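Long-range contacts in cytochrome p450EpoK (Sorangium cellulosum, PDB 1PKF), which belongs to the cytochrome P450 family of mainly helical haem proteins and holds epothilone D close to its haem: residues K18-G23 with L301-V306; T256-Y261 with P401-I406. All coordinates share one frame; numbering follows the deposited sequence.

Both contacts are buried, but contact 2 lies deeper: its centre is about 7 Å from the centre of the chain, against about 14 Å for contact 1. Contact 1 ties the N-terminal loop to the segment entering strand 304-309 and depends on an arginine bonding to a backbone carbonyl. Contact 2 sets the long helix 241-272 against the loop before strand 406-412; aromatic packing dominates there, and a water supplies the polar link. The two meet where 301-306 runs beside 401-406, with a probable backbone hydrogen bond of 2.9 Å from Arg302 N to Ala402 O. Epothilone D touches 301-306 in contact 1 and both segments of contact 2.

Contact 1: residues K18-G23 with L301-V306; sequences KPFAPG and LRIGTV. With EPD (epothilone D), chain C.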
# COMPACT_ATOMS: atom_id res chain seq x y z
N LYS A 18 -10.25 -16.02 9.98
CA LYS A 18 -9.89 -15.23 11.14
C LYS A 18 -8.58 -14.47 10.88
O LYS A 18 -7.50 -14.85 11.39
CB LYS A 18 -9.73 -16.17 12.34
CG LYS A 18 -11.04 -16.80 12.80
CD LYS A 18 -10.78 -17.62 14.02
CE LYS A 18 -11.98 -18.51 14.38
NZ LYS A 18 -11.49 -19.84 14.82
N PRO A 19 -8.66 -13.41 10.10
CA PRO A 19 -7.46 -12.65 9.69
C PRO A 19 -6.84 -11.79 10.78
O PRO A 19 -5.83 -11.14 10.51
CB PRO A 19 -7.99 -11.76 8.59
CG PRO A 19 -9.39 -11.57 8.92
CD PRO A 19 -9.89 -12.87 9.50
N PHE A 20 -7.44 -11.74 11.97
CA PHE A 20 -6.87 -11.04 13.12
C PHE A 20 -6.41 -11.99 14.21
O PHE A 20 -5.92 -11.53 15.24
CB PHE A 20 -7.87 -10.01 13.69
CG PHE A 20 -8.15 -8.93 12.72
CD1 PHE A 20 -9.29 -8.95 11.95
CD2 PHE A 20 -7.21 -7.94 12.48
CE1 PHE A 20 -9.53 -7.96 11.01
CE2 PHE A 20 -7.45 -6.96 11.53
CZ PHE A 20 -8.61 -6.98 10.80
N ALA A 21 -6.54 -13.30 13.97
CA ALA A 21 -5.97 -14.28 14.88
C ALA A 21 -4.47 -14.06 14.98
O ALA A 21 -3.82 -13.72 14.00
CB ALA A 21 -6.27 -15.71 14.41
N PRO A 22 -3.91 -14.21 16.18
CA PRO A 22 -2.46 -14.25 16.33
C PRO A 22 -1.85 -15.32 15.43
O PRO A 22 -2.39 -16.41 15.31
CB PRO A 22 -2.24 -14.60 17.83
CG PRO A 22 -3.61 -14.66 18.49
CD PRO A 22 -4.63 -14.28 17.47
N GLY A 23 -0.73 -15.00 14.80
CA GLY A 23 -0.08 -15.89 13.85
C GLY A 23 -0.44 -15.71 12.38
O GLY A 23 0.31 -16.13 11.50
N LEU A 301 -0.85 -7.39 2.15
CA LEU A 301 -2.21 -7.16 2.57
C LEU A 301 -2.71 -8.30 3.47
O LEU A 301 -2.35 -9.46 3.25
CB LEU A 301 -3.12 -6.97 1.39
CG LEU A 301 -2.87 -5.70 0.60
CD1 LEU A 301 -3.63 -5.70 -0.70
CD2 LEU A 301 -3.23 -4.45 1.45
N ARG A 302 -3.44 -7.94 4.53
CA ARG A 302 -4.06 -8.88 5.47
C ARG A 302 -5.22 -9.62 4.81
O ARG A 302 -5.36 -10.84 4.93
CB ARG A 302 -4.59 -8.10 6.70
CG ARG A 302 -5.05 -8.97 7.87
CD ARG A 302 -5.33 -8.19 9.18
NE ARG A 302 -4.11 -7.63 9.73
CZ ARG A 302 -3.31 -8.27 10.55
NH1 ARG A 302 -3.61 -9.49 10.97
NH2 ARG A 302 -2.22 -7.69 11.00
N ILE A 303 -6.08 -8.87 4.16
CA ILE A 303 -7.25 -9.40 3.49
C ILE A 303 -7.22 -9.03 1.99
O ILE A 303 -7.14 -9.90 1.12
CB ILE A 303 -8.55 -8.88 4.15
CG1 ILE A 303 -8.49 -9.10 5.69
CG2 ILE A 303 -9.72 -9.60 3.56
CD1 ILE A 303 -8.91 -7.92 6.52
N GLY A 304 -7.29 -7.75 1.67
CA GLY A 304 -7.20 -7.34 0.29
C GLY A 304 -7.80 -5.98 0.10
O GLY A 304 -7.51 -5.08 0.86
N THR A 305 -8.61 -5.82 -0.93
CA THR A 305 -9.25 -4.55 -1.16
C THR A 305 -10.73 -4.83 -1.34
O THR A 305 -11.13 -5.99 -1.33
CB THR A 305 -8.60 -3.81 -2.35
OG1 THR A 305 -9.19 -2.51 -2.49
CG2 THR A 305 -8.87 -4.56 -3.66
N VAL A 306 -11.53 -3.79 -1.45
CA VAL A 306 -12.97 -3.92 -1.42
C VAL A 306 -13.65 -3.35 -2.66
O VAL A 306 -13.16 -2.42 -3.29
CB VAL A 306 -13.61 -3.24 -0.17
CG1 VAL A 306 -13.17 -3.96 1.04
CG2 VAL A 306 -13.21 -1.77 -0.05
C51 EPD C . -2.22 -0.90 -0.65
C5 EPD C . -3.43 0.01 -0.65
C4 EPD C . -3.18 1.27 -0.34
C3 EPD C . -4.20 2.35 -0.50
C2 EPD C . -4.44 3.12 0.84
C20 EPD C . -5.50 4.31 0.71
C21 EPD C . -6.09 4.84 2.01
C22 EPD C . -5.81 4.69 -0.54
C23 EPD C . -6.75 5.70 -0.86
C24 EPD C . -7.06 6.29 -1.97
S1 EPD C . -8.34 7.45 -1.79
C25 EPD C . -8.38 7.01 -0.13
C27 EPD C . -9.37 7.71 0.75
N26 EPD C . -7.57 6.12 0.24
C6 EPD C . -4.69 -0.36 -1.47
C7 EPD C . -5.26 -1.73 -1.12
C8 EPD C . -5.97 -1.62 0.24
C9 EPD C . -7.46 -1.49 0.48
C91 EPD C . -8.21 -0.25 0.18
C10 EPD C . -7.40 -1.48 2.09
O10 EPD C . -6.82 -2.78 2.48
C11 EPD C . -8.73 -1.06 2.83
C28 EPD C . -9.90 -2.02 2.64
C12 EPD C . -8.51 -0.89 4.33
O12 EPD C . -8.41 -1.95 4.97
C13 EPD C . -8.40 0.56 4.87
C30 EPD C . -9.62 1.40 4.62
C29 EPD C . -7.94 0.61 6.33
C14 EPD C . -7.28 1.34 4.02
O14 EPD C . -7.25 2.75 4.27
C15 EPD C . -5.85 0.96 4.28
C16 EPD C . -4.89 1.71 3.28
O16 EPD C . -3.71 1.76 3.52
O1 EPD C . -5.43 2.33 2.07
O HOH W 1 -2.22 -11.54 12.83
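Arg302 reaches across to the turn at Pro19 and Phe20, its CD methylene against the Phe20 ring and its guanidinium on the Pro19 carbonyl. The bond from Arg302 NH1 to Pro19 O measures 2.8 Å with an N-H...O angle of 161°; the oxygen lies in the guanidinium plane. With CG anti to the backbone N and chi2 extended, Arg302 CD comes to 3.4 Å from Phe20 CE2, and the bend at chi3 (-67°) swings the guanidinium to the Pro19 carbonyl. Ring and guanidinium planes are nearly parallel, 12° apart, although the side chains run roughly at right angles. A water accepts from Arg302 NH1 and donates to Ala21 O, a second bridge to the same type I turn, while NE and NH2 bond to His400 O and Gly398 O, so the buried cation is held on several sides. Beside it Pro19 CB packs on Ile303 CG1 at 4.0 Å. Farther along, Gly304 O accepts a 2.9 Å hydrogen bond from O10 of epothilone D. The contact belongs to the beta-sheet region of the P450 fold: the N-terminal loop lies against the lead-in to strand 304-309, Trp44 of strand 41-44 touches both Pro19 and Ile303, and strand 325-329 packs on Ile303.

Contact 2: residues T256-Y261 with P401-I406; sequences TDTTIY and PAFRNI. With EPD (epothilone D), chain C.
A single water joins Tyr261 to Asn405, 3.1 Å from Tyr261 OH and 3.1 Å from Asn405 ND2, and accepts from the amide. The other end of that amide, OD1, takes the backbone N-H of His400, so both amide atoms have partners and the group's rotation is fixed. The two side chains lie side by side and point the same way, with the tyrosine ring and the amide plane steeply inclined, 73° apart. Asn405 CA sits over one face of the ring as a CH-pi contact, 4.0 Å from the centroid and offset toward the rim. Phe403 meets the same tyrosine at its edge, CD1 coming to 3.8 Å from Tyr261 CE2; the ring planes are inclined at 56°. Helix 241-272 is the long helix that crosses the P450 fold beside the haem, and the 401-406 segment is the loop between strands 396-397 and 406-412, which pair antiparallel. The helix is kinked here, where the N atoms of Thr258 and Thr259 lack bonds to the preceding turn. Thr258 OG1 bonds back to Ala254 O, and CG2, anti to the carbonyl carbon (chi1 47° for OG1), comes to 3.4 Å from Phe403 CZ. Thr258 CG2 also meets C51 of epothilone D at 3.5 Å, so this methyl is shared between protein ring and ligand. Asp257 CB approaches Phe403 CE1 obliquely, its carboxylate OD2 bonding to Ser177 OG. Phe403 CZ itself lies 3.4 Å from ligand O16, and Ala402 CB covers one face of the phenylalanine while also touching O12 of epothilone D.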
# COMPACT_ATOMS: atom_id res chain seq x y z
N THR A 256 2.84 5.71 2.30
CA THR A 256 3.65 5.62 3.48
C THR A 256 3.84 4.17 3.95
O THR A 256 4.89 3.56 3.68
CB THR A 256 2.97 6.47 4.55
OG1 THR A 256 3.08 7.85 4.16
CG2 THR A 256 3.69 6.39 5.89
N ASP A 257 2.82 3.61 4.61
CA ASP A 257 2.99 2.29 5.22
C ASP A 257 3.26 1.18 4.20
O ASP A 257 4.06 0.31 4.48
CB ASP A 257 1.82 1.94 6.16
CG ASP A 257 1.91 2.69 7.51
OD1 ASP A 257 2.95 3.34 7.78
OD2 ASP A 257 1.01 2.70 8.37
N THR A 258 2.58 1.20 3.06
CA THR A 258 2.73 0.17 2.04
C THR A 258 4.19 -0.04 1.71
O THR A 258 4.68 -1.15 1.70
CB THR A 258 1.96 0.58 0.76
OG1 THR A 258 2.25 1.95 0.42
CG2 THR A 258 0.47 0.59 1.01
N THR A 259 4.90 1.03 1.44
CA THR A 259 6.28 0.92 1.02
C THR A 259 7.16 0.50 2.16
O THR A 259 8.17 -0.17 1.93
CB THR A 259 6.75 2.25 0.46
OG1 THR A 259 5.83 2.68 -0.54
CG2 THR A 259 8.09 2.10 -0.26
N ILE A 260 6.81 0.88 3.38
CA ILE A 260 7.58 0.45 4.53
C ILE A 260 7.55 -1.06 4.54
O ILE A 260 8.59 -1.68 4.69
CB ILE A 260 7.01 1.06 5.85
CG1 ILE A 260 7.18 2.60 5.83
CG2 ILE A 260 7.73 0.51 7.04
CD1 ILE A 260 6.72 3.31 7.13
N TYR A 261 6.36 -1.64 4.31
CA TYR A 261 6.18 -3.07 4.42
C TYR A 261 6.86 -3.78 3.24
O TYR A 261 7.47 -4.80 3.44
CB TYR A 261 4.70 -3.44 4.62
CG TYR A 261 4.19 -2.86 5.92
CD1 TYR A 261 5.00 -2.88 7.06
CD2 TYR A 261 2.98 -2.22 6.01
CE1 TYR A 261 4.58 -2.32 8.24
CE2 TYR A 261 2.55 -1.65 7.21
CZ TYR A 261 3.38 -1.70 8.30
OH TYR A 261 3.00 -1.18 9.50
N PRO A 401 -5.31 -3.16 10.47
CA PRO A 401 -6.49 -3.73 9.84
C PRO A 401 -6.31 -4.02 8.36
O PRO A 401 -7.09 -4.84 7.82
CB PRO A 401 -7.53 -2.64 10.00
CG PRO A 401 -6.71 -1.39 10.02
CD PRO A 401 -5.53 -1.77 10.88
N ALA A 402 -5.39 -3.33 7.68
CA ALA A 402 -5.18 -3.58 6.22
C ALA A 402 -3.97 -4.43 5.88
O ALA A 402 -3.94 -5.06 4.81
CB ALA A 402 -5.05 -2.29 5.48
N PHE A 403 -2.95 -4.35 6.71
CA PHE A 403 -1.64 -4.90 6.41
C PHE A 403 -1.18 -5.98 7.39
O PHE A 403 -1.50 -5.94 8.59
CB PHE A 403 -0.58 -3.79 6.40
CG PHE A 403 -0.86 -2.68 5.43
CD1 PHE A 403 -0.97 -1.36 5.86
CD2 PHE A 403 -1.03 -2.96 4.08
CE1 PHE A 403 -1.23 -0.36 4.97
CE2 PHE A 403 -1.30 -1.97 3.19
CZ PHE A 403 -1.39 -0.66 3.62
N ARG A 404 -0.42 -6.93 6.88
CA ARG A 404 0.36 -7.83 7.73
C ARG A 404 1.59 -7.07 8.17
O ARG A 404 2.69 -7.24 7.65
CB ARG A 404 0.76 -9.09 6.96
CG ARG A 404 -0.39 -9.85 6.33
CD ARG A 404 0.06 -10.88 5.22
NE ARG A 404 1.16 -11.68 5.72
CZ ARG A 404 2.12 -12.21 5.01
NH1 ARG A 404 2.16 -12.05 3.70
NH2 ARG A 404 3.07 -12.89 5.63
N ASN A 405 1.41 -6.20 9.14
CA ASN A 405 2.42 -5.21 9.45
C ASN A 405 3.58 -5.76 10.24
O ASN A 405 3.37 -6.39 11.23
CB ASN A 405 1.78 -3.99 10.13
CG ASN A 405 1.03 -4.32 11.44
OD1 ASN A 405 0.19 -5.25 11.52
ND2 ASN A 405 1.30 -3.49 12.46
N ILE A 406 4.82 -5.57 9.78
CA ILE A 406 5.98 -5.99 10.55
C ILE A 406 6.37 -4.83 11.43
O ILE A 406 6.59 -3.73 10.93
CB ILE A 406 7.17 -6.40 9.68
CG1 ILE A 406 6.83 -7.63 8.85
CG2 ILE A 406 8.36 -6.79 10.55
CD1 ILE A 406 8.05 -8.24 8.08
C51 EPD C . -2.22 -0.90 -0.65
C5 EPD C . -3.43 0.01 -0.65
C4 EPD C . -3.18 1.27 -0.34
C3 EPD C . -4.20 2.35 -0.50
C2 EPD C . -4.44 3.12 0.84
C20 EPD C . -5.50 4.31 0.71
C21 EPD C . -6.09 4.84 2.01
C22 EPD C . -5.81 4.69 -0.54
C23 EPD C . -6.75 5.70 -0.86
C24 EPD C . -7.06 6.29 -1.97
S1 EPD C . -8.34 7.45 -1.79
C25 EPD C . -8.38 7.01 -0.13
C27 EPD C . -9.37 7.71 0.75
N26 EPD C . -7.57 6.12 0.24
C6 EPD C . -4.69 -0.36 -1.47
C7 EPD C . -5.26 -1.73 -1.12
C8 EPD C . -5.97 -1.62 0.24
C9 EPD C . -7.46 -1.49 0.48
C91 EPD C . -8.21 -0.25 0.18
C10 EPD C . -7.40 -1.48 2.09
O10 EPD C . -6.82 -2.78 2.48
C11 EPD C . -8.73 -1.06 2.83
C28 EPD C . -9.90 -2.02 2.64
C12 EPD C . -8.51 -0.89 4.33
O12 EPD C . -8.41 -1.95 4.97
C13 EPD C . -8.40 0.56 4.87
C30 EPD C . -9.62 1.40 4.62
C29 EPD C . -7.94 0.61 6.33
C14 EPD C . -7.28 1.34 4.02
O14 EPD C . -7.25 2.75 4.27
C15 EPD C . -5.85 0.96 4.28
C16 EPD C . -4.89 1.71 3.28
O16 EPD C . -3.71 1.76 3.52
O1 EPD C . -5.43 2.33 2.07
O HOH W 2 3.32 -1.09 12.54